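PDB 4W9R: esterase from Capnocytophaga ochracea, which is of unknown function but belongs to a putative esterase family with an alpha/beta-hydrolase fold, and may therefore hydrolyse ester bonds. Local coordinates for residues G22-E27 with C66-V71; E158-L163 with R197-H202; F233-P238 with K268-K273; Q247-E252 with I288-D293. All blocks are in the same frame, centred on the assembly; numbering follows the deposited sequence. Where two conformers were deposited one is given.

Interaction 1 (G22-E27 with C66-V71); sequences GIYKPE and CIVVGV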
loop_
_atom_site.group_PDB
_atom_site.type_symbol
_atom_site.label_atom_id
_atom_site.label_comp_id
_atom_site.label_asym_id
_atom_site.label_seq_id
_atom_site.Cartn_x
_atom_site.Cartn_y
_atom_site.Cartn_z
ATOM N N GLY B 22 16.498 7.788 8.857
ATOM C CA GLY B 22 15.893 8.870 8.113
ATOM C C GLY B 22 14.589 9.278 8.752
ATOM O O GLY B 22 13.944 8.494 9.448
ATOM N N ILE B 23 14.194 10.519 8.490
ATOM C CA ILE B 23 13.110 11.145 9.228
ATOM C C ILE B 23 12.128 11.827 8.298
ATOM O O ILE B 23 12.510 12.668 7.483
ATOM C CB ILE B 23 13.639 12.190 10.232
ATOM C CG1 ILE B 23 14.627 11.554 11.212
ATOM C CG2 ILE B 23 12.484 12.837 10.983
ATOM C CD1 ILE B 23 15.232 12.539 12.187
ATOM N N TYR B 24 10.861 11.458 8.421
ATOM C CA TYR B 24 9.813 12.160 7.707
ATOM C C TYR B 24 9.105 13.129 8.642
ATOM O O TYR B 24 8.644 12.747 9.718
ATOM C CB TYR B 24 8.802 11.186 7.101
ATOM C CG TYR B 24 7.544 11.879 6.630
ATOM C CD1 TYR B 24 7.543 12.639 5.468
ATOM C CD2 TYR B 24 6.365 11.794 7.359
ATOM C CE1 TYR B 24 6.401 13.287 5.041
ATOM C CE2 TYR B 24 5.220 12.437 6.938
ATOM C CZ TYR B 24 5.243 13.182 5.779
ATOM O OH TYR B 24 4.103 13.827 5.356
ATOM N N LYS B 25 9.019 14.384 8.219
ATOM C CA LYS B 25 8.231 15.379 8.932
ATOM C C LYS B 25 7.095 15.826 8.032
ATOM O O LYS B 25 7.252 15.861 6.812
ATOM C CB LYS B 25 9.085 16.579 9.343
ATOM C CG LYS B 25 10.154 16.271 10.370
ATOM C CD LYS B 25 10.814 17.550 10.857
ATOM C CE LYS B 25 11.456 18.318 9.714
ATOM N NZ LYS B 25 12.096 19.576 10.187
ATOM N N PRO B 26 5.946 16.172 8.625
ATOM C CA PRO B 26 4.790 16.590 7.825
ATOM C C PRO B 26 5.059 17.862 7.028
ATOM O O PRO B 26 6.139 18.443 7.129
ATOM C CB PRO B 26 3.703 16.821 8.876
ATOM C CG PRO B 26 4.110 15.960 10.030
ATOM C CD PRO B 26 5.606 16.020 10.050
ATOM N N GLU B 27 4.063 18.309 6.273
ATOM C CA GLU B 27 4.250 19.403 5.332
ATOM C C GLU B 27 4.380 20.724 6.071
ATOM O O GLU B 27 5.447 21.342 6.066
ATOM C CB GLU B 27 3.084 19.454 4.351
ATOM C CG GLU B 27 2.922 18.177 3.547
ATOM C CD GLU B 27 1.485 17.927 3.140
ATOM O OE1 GLU B 27 0.583 18.575 3.712
ATOM O OE2 GLU B 27 1.258 17.080 2.250
ATOM N N CYS B 66 1.899 12.737 11.185
ATOM C CA CYS B 66 2.796 11.920 11.993
ATOM C C CYS B 66 4.252 12.100 11.587
ATOM O O CYS B 66 4.553 12.517 10.469
ATOM C CB CYS B 66 2.413 10.442 11.888
ATOM S SG CYS B 66 0.822 10.030 12.632
ATOM N N ILE B 67 5.152 11.786 12.512
ATOM C CA ILE B 67 6.577 11.766 12.216
ATOM C C ILE B 67 7.043 10.320 12.109
ATOM O O ILE B 67 6.802 9.514 13.008
ATOM C CB ILE B 67 7.395 12.510 13.288
ATOM C CG1 ILE B 67 7.073 14.006 13.252
ATOM C CG2 ILE B 67 8.883 12.291 13.078
ATOM C CD1 ILE B 67 7.903 14.834 14.203
ATOM N N VAL B 68 7.693 9.990 10.998
ATOM C CA VAL B 68 8.158 8.630 10.765
ATOM C C VAL B 68 9.682 8.568 10.770
ATOM O O VAL B 68 10.346 9.317 10.053
ATOM C CB VAL B 68 7.629 8.075 9.429
ATOM C CG1 VAL B 68 7.998 6.606 9.278
ATOM C CG2 VAL B 68 6.123 8.257 9.340
ATOM N N VAL B 69 10.231 7.678 11.588
ATOM C CA VAL B 69 11.675 7.505 11.666
ATOM C C VAL B 69 12.071 6.088 11.274
ATOM O O VAL B 69 11.740 5.129 11.969
ATOM C CB VAL B 69 12.203 7.805 13.081
ATOM C CG1 VAL B 69 13.695 7.518 13.163
ATOM C CG2 VAL B 69 11.908 9.246 13.460
ATOM N N GLY B 70 12.763 5.955 10.148
ATOM C CA GLY B 70 13.234 4.654 9.713
ATOM C C GLY B 70 14.653 4.320 10.134
ATOM O O GLY B 70 15.488 5.207 10.310
ATOM N N VAL B 71 14.932 3.027 10.257
ATOM C CA VAL B 71 16.280 2.540 10.525
ATOM C C VAL B 71 16.745 1.732 9.322
ATOM O O VAL B 71 16.183 0.681 9.019
ATOM C CB VAL B 71 16.342 1.671 11.797
ATOM C CG1 VAL B 71 17.760 1.174 12.034
ATOM C CG2 VAL B 71 15.838 2.449 12.999
#
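Tyr24 lays its side chain over the start of strand 67-71: its CB packs on Val68 CB at 4.1 Å, and farther out CE2 stands 3.6 Å from Cys66 O, the ring meeting that carbonyl obliquely. CG is anti to the backbone N (chi1 167°), which leans the ring toward the Pro26 end of its own strand, and so toward Cys66, while its OH reaches Arg55 of helix 43-59. Pro26 comes to the same carbonyl with CG, 3.5 Å from Cys66 O, and sets CD against Ile67 CG1 at 4.1 Å, the two side chains crossing at about a right angle. A glycine in place of Pro26 would probably open a gap beside Ile67 CG1 and Cys66 O and let the chain leaving the strand turn more freely. From Tyr24 back to Gly22 the strands pair antiparallel. Tyr24 N gives a nearly straight bond to Val68 O (2.7 Å, 176°), lying in the carbonyl plane, and Gly22 and Gly70 form a second hydrogen-bonded pair. Ile23 and Val69 sit between them on the other face, both touching Ile107. Strand 17-24 runs against both its neighbours, 5-12 and 67-71, as the second strand of the alpha/beta-hydrolase sheet.

Interaction 2 (E158-L163 with R197-H202); sequences EFSHAL and RSAPVH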
loop_
_atom_site.group_PDB
_atom_site.type_symbol
_atom_site.label_atom_id
_atom_site.label_comp_id
_atom_site.label_asym_id
_atom_site.label_seq_id
_atom_site.Cartn_x
_atom_site.Cartn_y
_atom_site.Cartn_z
ATOM N N GLU B 158 4.573 -17.018 26.361
ATOM C CA GLU B 158 5.063 -15.903 27.164
ATOM C C GLU B 158 4.422 -14.585 26.739
ATOM O O GLU B 158 4.140 -13.728 27.577
ATOM C CB GLU B 158 6.587 -15.805 27.076
ATOM C CG GLU B 158 7.190 -14.746 27.987
ATOM C CD GLU B 158 8.678 -14.935 28.201
ATOM O OE1 GLU B 158 9.160 -16.079 28.049
ATOM O OE2 GLU B 158 9.366 -13.944 28.522
ATOM N N PHE B 159 4.191 -14.425 25.440
ATOM C CA PHE B 159 3.520 -13.231 24.936
ATOM C C PHE B 159 2.027 -13.288 25.243
ATOM O O PHE B 159 1.358 -12.257 25.310
ATOM C CB PHE B 159 3.750 -13.070 23.431
ATOM C CG PHE B 159 5.149 -12.660 23.074
ATOM C CD1 PHE B 159 5.582 -11.362 23.299
ATOM C CD2 PHE B 159 6.033 -13.568 22.513
ATOM C CE1 PHE B 159 6.871 -10.980 22.976
ATOM C CE2 PHE B 159 7.323 -13.192 22.186
ATOM C CZ PHE B 159 7.743 -11.896 22.417
ATOM N N SER B 160 1.516 -14.501 25.433
ATOM C CA SER B 160 0.118 -14.694 25.797
ATOM C C SER B 160 -0.165 -14.094 27.168
ATOM O O SER B 160 -1.189 -13.443 27.372
ATOM C CB SER B 160 -0.241 -16.180 25.784
ATOM O OG SER B 160 -1.596 -16.383 26.145
ATOM N N HIS B 161 0.754 -14.314 28.102
ATOM C CA HIS B 161 0.624 -13.778 29.450
ATOM C C HIS B 161 0.670 -12.255 29.444
ATOM O O HIS B 161 -0.040 -11.601 30.210
ATOM C CB HIS B 161 1.723 -14.335 30.356
ATOM C CG HIS B 161 1.646 -15.817 30.553
ATOM N ND1 HIS B 161 2.756 -16.594 30.807
ATOM C CD2 HIS B 161 0.591 -16.665 30.534
ATOM C CE1 HIS B 161 2.388 -17.856 30.933
ATOM N NE2 HIS B 161 1.079 -17.926 30.773
ATOM N N ALA B 162 1.504 -11.696 28.574
ATOM C CA ALA B 162 1.643 -10.248 28.471
ATOM C C ALA B 162 0.361 -9.612 27.941
ATOM O O ALA B 162 -0.061 -8.556 28.417
ATOM C CB ALA B 162 2.821 -9.889 27.582
ATOM N N LEU B 163 -0.254 -10.261 26.957
ATOM C CA LEU B 163 -1.507 -9.780 26.385
ATOM C C LEU B 163 -2.644 -9.866 27.394
ATOM O O LEU B 163 -3.537 -9.020 27.410
ATOM C CB LEU B 163 -1.867 -10.576 25.131
ATOM C CG LEU B 163 -1.048 -10.297 23.872
ATOM C CD1 LEU B 163 -1.465 -11.240 22.761
ATOM C CD2 LEU B 163 -1.219 -8.849 23.440
ATOM N N ARG B 197 -2.447 -16.468 21.433
ATOM C CA ARG B 197 -3.856 -16.169 21.669
ATOM C C ARG B 197 -4.500 -17.160 22.635
ATOM O O ARG B 197 -5.711 -17.118 22.854
ATOM C CB ARG B 197 -4.633 -16.149 20.350
ATOM C CG ARG B 197 -4.799 -17.510 19.694
ATOM C CD ARG B 197 -5.912 -17.477 18.656
ATOM N NE ARG B 197 -6.149 -18.786 18.057
ATOM C CZ ARG B 197 -5.795 -19.116 16.820
ATOM N NH1 ARG B 197 -6.050 -20.334 16.358
ATOM N NH2 ARG B 197 -5.191 -18.229 16.043
ATOM N N SER B 198 -3.689 -18.057 23.193
ATOM C CA SER B 198 -4.166 -19.069 24.140
ATOM C C SER B 198 -5.012 -18.489 25.275
ATOM O O SER B 198 -6.111 -18.970 25.548
ATOM C CB SER B 198 -2.978 -19.829 24.735
ATOM O OG SER B 198 -2.200 -20.438 23.721
ATOM N N ALA B 199 -4.496 -17.454 25.926
ATOM C CA ALA B 199 -5.231 -16.778 26.989
ATOM C C ALA B 199 -6.096 -15.654 26.427
ATOM O O ALA B 199 -5.753 -15.058 25.405
ATOM C CB ALA B 199 -4.269 -16.236 28.037
ATOM N N PRO B 200 -7.233 -15.373 27.085
ATOM C CA PRO B 200 -8.079 -14.232 26.716
ATOM C C PRO B 200 -7.324 -12.909 26.808
ATOM O O PRO B 200 -6.537 -12.708 27.733
ATOM C CB PRO B 200 -9.213 -14.289 27.743
ATOM C CG PRO B 200 -9.273 -15.720 28.150
ATOM C CD PRO B 200 -7.852 -16.197 28.137
ATOM N N VAL B 201 -7.570 -12.019 25.856
ATOM C CA VAL B 201 -6.841 -10.759 25.774
ATOM C C VAL B 201 -7.451 -9.687 26.676
ATOM O O VAL B 201 -8.668 -9.510 26.711
ATOM C CB VAL B 201 -6.800 -10.243 24.321
ATOM C CG1 VAL B 201 -6.005 -8.956 24.232
ATOM C CG2 VAL B 201 -6.205 -11.300 23.405
ATOM N N HIS B 202 -6.590 -8.981 27.406
ATOM C CA HIS B 202 -7.009 -7.887 28.278
ATOM C C HIS B 202 -7.692 -6.775 27.482
ATOM O O HIS B 202 -7.362 -6.541 26.320
ATOM C CB HIS B 202 -5.803 -7.333 29.040
ATOM C CG HIS B 202 -6.160 -6.356 30.117
ATOM N ND1 HIS B 202 -6.142 -4.992 29.921
ATOM C CD2 HIS B 202 -6.534 -6.546 31.405
ATOM C CE1 HIS B 202 -6.494 -4.384 31.041
ATOM N NE2 HIS B 202 -6.737 -5.304 31.956
#
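Two polar bonds tie a loop to a helix here: Ala199 and His202, in the irregular run between helix 183-196 and strand 205-213, the edge strand of the sheet within this chain, each give a backbone N-H to helix 156-165. The first acceptor is a side chain. Ser160 OG takes the N-H of Ala199 at 3.1 Å, with an angle of 153° at the hydrogen. The hydroxyl is swung anti to the helix backbone N (chi1 180°) and thereby reaches Ala199; it also makes a weak hydrogen bond with Met196 O at the end of helix 183-196. The methyl of Ala199 lies alongside, its CB 3.3 Å from Ser160 OG. With an alanine at the Ser160 position, the Ala199 N-H would be likely to lose its acceptor, and the loop one of its two polar ties to the helix.

The second acceptor is a main-chain carbonyl in the last turns of the helix. His202 N meets Leu163 O at 3.1 Å, tilted 32° from the carbonyl plane. His202 CB closes in on the same oxygen, but its imidazole turns off to bond Ser204 through ND1. Val201 adds a methyl, with CG1 4.0 Å from Leu163 O. The leucine side chain itself is buried against Met196, Val205 and Tyr207.

Both links use loop N-H groups as donors, one to a hydroxyl and one to a carbonyl. Since both donors belong to the main chain, the polar part of the attachment probably depends more on the path of the loop backbone than on its side chains.

Interaction 3 (F233-P238 with K268-K273); sequences FDIYKP and KQLGVK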
loop_
_atom_site.group_PDB
_atom_site.type_symbol
_atom_site.label_atom_id
_atom_site.label_comp_id
_atom_site.label_asym_id
_atom_site.label_seq_id
_atom_site.Cartn_x
_atom_site.Cartn_y
_atom_site.Cartn_z
ATOM N N PHE B 233 -5.696 4.010 13.809
ATOM C CA PHE B 233 -6.064 5.422 13.817
ATOM C C PHE B 233 -7.548 5.655 13.533
ATOM O O PHE B 233 -7.981 6.797 13.386
ATOM C CB PHE B 233 -5.212 6.188 12.808
ATOM C CG PHE B 233 -3.774 6.321 13.216
ATOM C CD1 PHE B 233 -2.831 5.397 12.798
ATOM C CD2 PHE B 233 -3.366 7.366 14.031
ATOM C CE1 PHE B 233 -1.507 5.515 13.178
ATOM C CE2 PHE B 233 -2.045 7.489 14.415
ATOM C CZ PHE B 233 -1.114 6.563 13.986
ATOM N N ASP B 234 -8.311 4.570 13.440
ATOM C CA ASP B 234 -9.716 4.612 13.028
ATOM C C ASP B 234 -10.578 5.625 13.788
ATOM O O ASP B 234 -11.508 6.202 13.221
ATOM C CB ASP B 234 -10.335 3.220 13.168
ATOM C CG ASP B 234 -11.753 3.157 12.638
ATOM O OD1 ASP B 234 -11.922 3.109 11.400
ATOM O OD2 ASP B 234 -12.696 3.152 13.456
ATOM N N ILE B 235 -10.272 5.840 15.063
ATOM C CA ILE B 235 -11.040 6.769 15.889
ATOM C C ILE B 235 -10.941 8.211 15.371
ATOM O O ILE B 235 -11.805 9.043 15.652
ATOM C CB ILE B 235 -10.577 6.715 17.368
ATOM C CG1 ILE B 235 -11.576 7.428 18.284
ATOM C CG2 ILE B 235 -9.180 7.297 17.524
ATOM C CD1 ILE B 235 -12.975 6.851 18.230
ATOM N N TYR B 236 -9.897 8.492 14.597
ATOM C CA TYR B 236 -9.660 9.835 14.074
ATOM C C TYR B 236 -10.590 10.155 12.906
ATOM O O TYR B 236 -10.805 11.322 12.580
ATOM C CB TYR B 236 -8.200 9.978 13.637
ATOM C CG TYR B 236 -7.761 11.393 13.322
ATOM C CD1 TYR B 236 -7.866 11.907 12.035
ATOM C CD2 TYR B 236 -7.221 12.208 14.308
ATOM C CE1 TYR B 236 -7.461 13.197 11.743
ATOM C CE2 TYR B 236 -6.809 13.497 14.025
ATOM C CZ TYR B 236 -6.932 13.987 12.742
ATOM O OH TYR B 236 -6.524 15.270 12.457
ATOM N N LYS B 237 -11.135 9.112 12.284
ATOM C CA LYS B 237 -11.998 9.268 11.115
ATOM C C LYS B 237 -13.195 10.173 11.391
ATOM O O LYS B 237 -13.701 10.219 12.513
ATOM C CB LYS B 237 -12.496 7.902 10.628
ATOM C CG LYS B 237 -11.479 7.092 9.837
ATOM C CD LYS B 237 -12.120 5.833 9.267
ATOM C CE LYS B 237 -11.117 4.980 8.503
ATOM N NZ LYS B 237 -10.061 4.414 9.388
ATOM N N PRO B 238 -13.645 10.906 10.362
ATOM C CA PRO B 238 -14.863 11.714 10.456
ATOM C C PRO B 238 -16.091 10.845 10.700
ATOM O O PRO B 238 -16.055 9.647 10.421
ATOM C CB PRO B 238 -14.941 12.397 9.087
ATOM C CG PRO B 238 -13.542 12.375 8.568
ATOM C CD PRO B 238 -12.961 11.090 9.071
ATOM N N LYS B 268 -6.876 10.304 23.954
ATOM C CA LYS B 268 -6.384 9.230 24.805
ATOM C C LYS B 268 -5.548 8.223 24.014
ATOM O O LYS B 268 -4.440 7.869 24.418
ATOM C CB LYS B 268 -7.548 8.519 25.501
ATOM C CG LYS B 268 -7.113 7.488 26.530
ATOM C CD LYS B 268 -8.295 6.960 27.327
ATOM C CE LYS B 268 -7.836 6.035 28.445
ATOM N NZ LYS B 268 -8.972 5.565 29.286
ATOM N N GLN B 269 -6.090 7.755 22.892
ATOM C CA GLN B 269 -5.403 6.765 22.069
ATOM C C GLN B 269 -4.285 7.356 21.208
ATOM O O GLN B 269 -3.177 6.819 21.168
ATOM C CB GLN B 269 -6.407 6.046 21.167
ATOM C CG GLN B 269 -7.579 5.423 21.902
ATOM C CD GLN B 269 -8.461 4.597 20.987
ATOM O OE1 GLN B 269 -8.258 4.565 19.772
ATOM N NE2 GLN B 269 -9.447 3.922 21.565
ATOM N N LEU B 270 -4.581 8.449 20.512
ATOM C CA LEU B 270 -3.640 9.010 19.543
ATOM C C LEU B 270 -2.729 10.094 20.122
ATOM O O LEU B 270 -1.779 10.524 19.468
ATOM C CB LEU B 270 -4.399 9.571 18.336
ATOM C CG LEU B 270 -4.755 8.611 17.198
ATOM C CD1 LEU B 270 -5.506 7.384 17.691
ATOM C CD2 LEU B 270 -5.567 9.342 16.142
ATOM N N GLY B 271 -3.017 10.530 21.343
ATOM C CA GLY B 271 -2.200 11.533 22.005
ATOM C C GLY B 271 -2.232 12.924 21.392
ATOM O O GLY B 271 -1.401 13.769 21.726
ATOM N N VAL B 272 -3.185 13.170 20.498
ATOM C CA VAL B 272 -3.307 14.481 19.864
ATOM C C VAL B 272 -4.670 15.117 20.128
ATOM O O VAL B 272 -5.668 14.421 20.325
ATOM C CB VAL B 272 -3.089 14.397 18.337
ATOM C CG1 VAL B 272 -1.675 13.933 18.026
ATOM C CG2 VAL B 272 -4.114 13.472 17.697
ATOM N N LYS B 273 -4.707 16.444 20.120
ATOM C CA LYS B 273 -5.958 17.168 20.303
ATOM C C LYS B 273 -6.471 17.633 18.948
ATOM O O LYS B 273 -5.891 18.522 18.325
ATOM C CB LYS B 273 -5.767 18.367 21.235
ATOM C CG LYS B 273 -5.189 18.022 22.599
ATOM C CD LYS B 273 -4.825 19.282 23.373
ATOM C CE LYS B 273 -4.216 18.951 24.729
ATOM N NZ LYS B 273 -5.180 18.248 25.621
#
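Leu270, in the last turn of helix 255-270, pushes its side chain into the short 3-10 turn around Ile235 and Tyr236 that joins helix 217-232 to helix 241-248, where the central alpha/beta part of the chain gives way to the helices that follow. From CB, which points toward that turn, the chain leads to CG, and CG already lies 3.7 Å from Phe233 CD2. There it forks. The CD2 methyl stands at the edge of the Phe233 ring, near the ring plane, 3.6 Å from Phe233 CD2. The same methyl touches Tyr236 CB at 3.7 Å and meets the tyrosine ring obliquely, so it touches both aromatic side chains. The other methyl, Leu270 CD1, packs on Ile235 CG2 at 3.7 Å. Behind the aromatics, Phe233 leans on Met63 and Pro64, and Tyr236 also packs on Pro64 while its ring takes a cation-pi contact from Lys274. The turn is braced from within by Tyr236 N bonded to Phe233 O. Ile235 holds CG1 anti to its own backbone N (chi1 -167°), which leaves CG2 facing helix 255-270. The Gln269 side chain crosses that of Ile235 at about a right angle, its OE1 3.7 Å from Ile235 CG2.

Interaction 4 (Q247-E252 with I288-D293); sequences QMETLE and INSSQD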
loop_
_atom_site.group_PDB
_atom_site.type_symbol
_atom_site.label_atom_id
_atom_site.label_comp_id
_atom_site.label_asym_id
_atom_site.label_seq_id
_atom_site.Cartn_x
_atom_site.Cartn_y
_atom_site.Cartn_z
ATOM N N GLN B 247 -25.467 5.366 15.466
ATOM C CA GLN B 247 -24.989 5.641 16.817
ATOM C C GLN B 247 -25.465 6.976 17.394
ATOM O O GLN B 247 -25.398 7.185 18.605
ATOM C CB GLN B 247 -23.459 5.596 16.842
ATOM C CG GLN B 247 -22.875 4.310 16.286
ATOM C CD GLN B 247 -23.324 3.085 17.056
ATOM O OE1 GLN B 247 -23.610 2.042 16.469
ATOM N NE2 GLN B 247 -23.382 3.204 18.378
HETATM N N MSE B 248 -25.942 7.873 16.537
HETATM C CA MSE B 248 -26.302 9.219 16.983
HETATM C C MSE B 248 -27.809 9.463 16.993
HETATM O O MSE B 248 -28.389 9.728 18.045
HETATM C CB MSE B 248 -25.604 10.270 16.119
HETATM C CG MSE B 248 -24.087 10.169 16.157
HETATM SE SE MSE B 248 -23.190 11.841 15.714
HETATM C CE MSE B 248 -23.720 12.891 17.270
ATOM N N GLU B 249 -28.437 9.399 15.822
ATOM C CA GLU B 249 -29.872 9.659 15.704
ATOM C C GLU B 249 -30.733 8.746 16.577
ATOM O O GLU B 249 -31.883 9.071 16.873
ATOM C CB GLU B 249 -30.319 9.528 14.247
ATOM C CG GLU B 249 -30.042 10.759 13.407
ATOM C CD GLU B 249 -31.122 11.010 12.373
ATOM O OE1 GLU B 249 -32.092 10.225 12.328
ATOM O OE2 GLU B 249 -31.006 11.993 11.613
ATOM N N THR B 250 -30.179 7.610 16.989
ATOM C CA THR B 250 -30.905 6.679 17.845
ATOM C C THR B 250 -30.829 7.083 19.314
ATOM O O THR B 250 -31.492 6.490 20.164
ATOM C CB THR B 250 -30.371 5.245 17.695
ATOM O OG1 THR B 250 -28.964 5.227 17.968
ATOM C CG2 THR B 250 -30.623 4.726 16.286
ATOM N N LEU B 251 -30.016 8.094 19.609
ATOM C CA LEU B 251 -29.898 8.607 20.969
ATOM C C LEU B 251 -30.980 9.641 21.264
ATOM O O LEU B 251 -31.163 10.595 20.507
ATOM C CB LEU B 251 -28.517 9.225 21.202
ATOM C CG LEU B 251 -27.301 8.299 21.203
ATOM C CD1 LEU B 251 -26.031 9.101 21.447
ATOM C CD2 LEU B 251 -27.454 7.206 22.250
ATOM N N GLU B 252 -31.708 9.436 22.356
ATOM C CA GLU B 252 -32.698 10.408 22.806
ATOM C C GLU B 252 -32.028 11.559 23.554
ATOM O O GLU B 252 -32.396 12.721 23.387
ATOM C CB GLU B 252 -33.748 9.730 23.686
ATOM C CG GLU B 252 -34.526 8.639 22.967
ATOM C CD GLU B 252 -35.435 7.858 23.893
ATOM O OE1 GLU B 252 -35.368 8.079 25.121
ATOM O OE2 GLU B 252 -36.218 7.022 23.393
ATOM N N ILE B 288 -29.143 16.462 17.470
ATOM C CA ILE B 288 -29.715 17.200 18.587
ATOM C C ILE B 288 -31.128 17.676 18.260
ATOM O O ILE B 288 -32.043 17.546 19.075
ATOM C CB ILE B 288 -28.824 18.404 18.963
ATOM C CG1 ILE B 288 -27.647 17.940 19.823
ATOM C CG2 ILE B 288 -29.620 19.471 19.696
ATOM C CD1 ILE B 288 -26.614 19.013 20.078
ATOM N N ASN B 289 -31.304 18.205 17.053
ATOM C CA ASN B 289 -32.596 18.729 16.627
ATOM C C ASN B 289 -33.646 17.644 16.413
ATOM O O ASN B 289 -34.827 17.856 16.685
ATOM C CB ASN B 289 -32.437 19.544 15.343
ATOM C CG ASN B 289 -31.665 20.828 15.563
ATOM O OD1 ASN B 289 -31.583 21.332 16.684
ATOM N ND2 ASN B 289 -31.100 21.370 14.492
ATOM N N SER B 290 -33.216 16.485 15.923
ATOM C CA SER B 290 -34.145 15.405 15.603
ATOM C C SER B 290 -34.732 14.760 16.857
ATOM O O SER B 290 -35.887 14.335 16.860
ATOM C CB SER B 290 -33.454 14.344 14.743
ATOM O OG SER B 290 -32.406 13.711 15.453
ATOM N N SER B 291 -33.932 14.677 17.915
ATOM C CA SER B 291 -34.392 14.108 19.180
ATOM C C SER B 291 -34.863 15.188 20.150
ATOM O O SER B 291 -35.287 14.886 21.268
ATOM C CB SER B 291 -33.284 13.279 19.825
ATOM O OG SER B 291 -32.210 14.108 20.227
ATOM N N GLN B 292 -34.775 16.442 19.711
ATOM C CA GLN B 292 -35.163 17.603 20.513
ATOM C C GLN B 292 -34.483 17.646 21.879
ATOM O O GLN B 292 -35.084 18.083 22.861
ATOM C CB GLN B 292 -36.683 17.650 20.706
ATOM C CG GLN B 292 -37.472 17.997 19.454
ATOM C CD GLN B 292 -38.045 16.773 18.768
ATOM O OE1 GLN B 292 -37.921 15.653 19.263
ATOM N NE2 GLN B 292 -38.681 16.983 17.621
ATOM N N ASP B 293 -33.228 17.214 21.946
ATOM C CA ASP B 293 -32.507 17.284 23.206
ATOM C C ASP B 293 -31.725 18.586 23.236
ATOM O O ASP B 293 -30.708 18.728 22.563
ATOM C CB ASP B 293 -31.578 16.074 23.352
ATOM C CG ASP B 293 -30.546 16.251 24.445
ATOM O OD1 ASP B 293 -30.871 16.852 25.491
ATOM O OD2 ASP B 293 -29.406 15.777 24.255
#
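A Schellman motif closes helix 278-290, and Ser291 and Asp293 there meet the main chain of Leu251 and Glu252 just past helix 241-248. Gln292 is the C-prime residue, with positive phi (54°). Around it Asp293 N reaches back to Ile288 O at 3.1 Å, and Gln292 N makes a weak bond to Asn289 O. The partner segment is turned as well: a type I beta turn from Met248, a selenomethionine, to Leu251 is closed by Leu251 N bonded to Met248 O at 2.8 Å, after which the carbonyls of Leu251 and Glu252 lie against the helix end.

Ser291 points its side chain at both carbonyls. Its CB lies 3.5 Å from Leu251 O. Its hydroxyl is held between its own backbone N and carbonyl carbon (chi1 67°); OG comes near Glu252 O, but its hydrogen bond is to Ala287 O in the preceding turn. Ser290 OG likewise turns back to Ala287 O, and Glu249 CD passes it only loosely at 4.3 Å. Asp293 is the N-cap of helix 294-306: OD2 bonds Ser296 OG and OD1 makes a weak bond to Glu295 N, so its oxygens are engaged by the next helix. What it presents to the other segment is mainly its methylene, with Asp293 CB 3.5 Å from Glu252 O.

How the interactions relate
Interaction 1 is the most buried of the four, strand against strand in the central sheet, with regular backbone bonds and apolar packing on both faces. Interaction 2 joins a helix and a loop beside the other edge of that sheet, near strand 205-213, about 32 Å away between centres, and relies on two N-H bonds from the loop. Interaction 3, near the middle of the chain, is largely apolar; it touches interaction 1 through Cys66 SG, 4.2 Å from Phe233 CZ. Interaction 4 is a surface contact between helix ends, made of loose van der Waals approaches to carbonyls. Interactions 3 and 4 interleave along the chain: 233-238 leads into helix 241-248, and helix 255-270 is followed by helix 278-290.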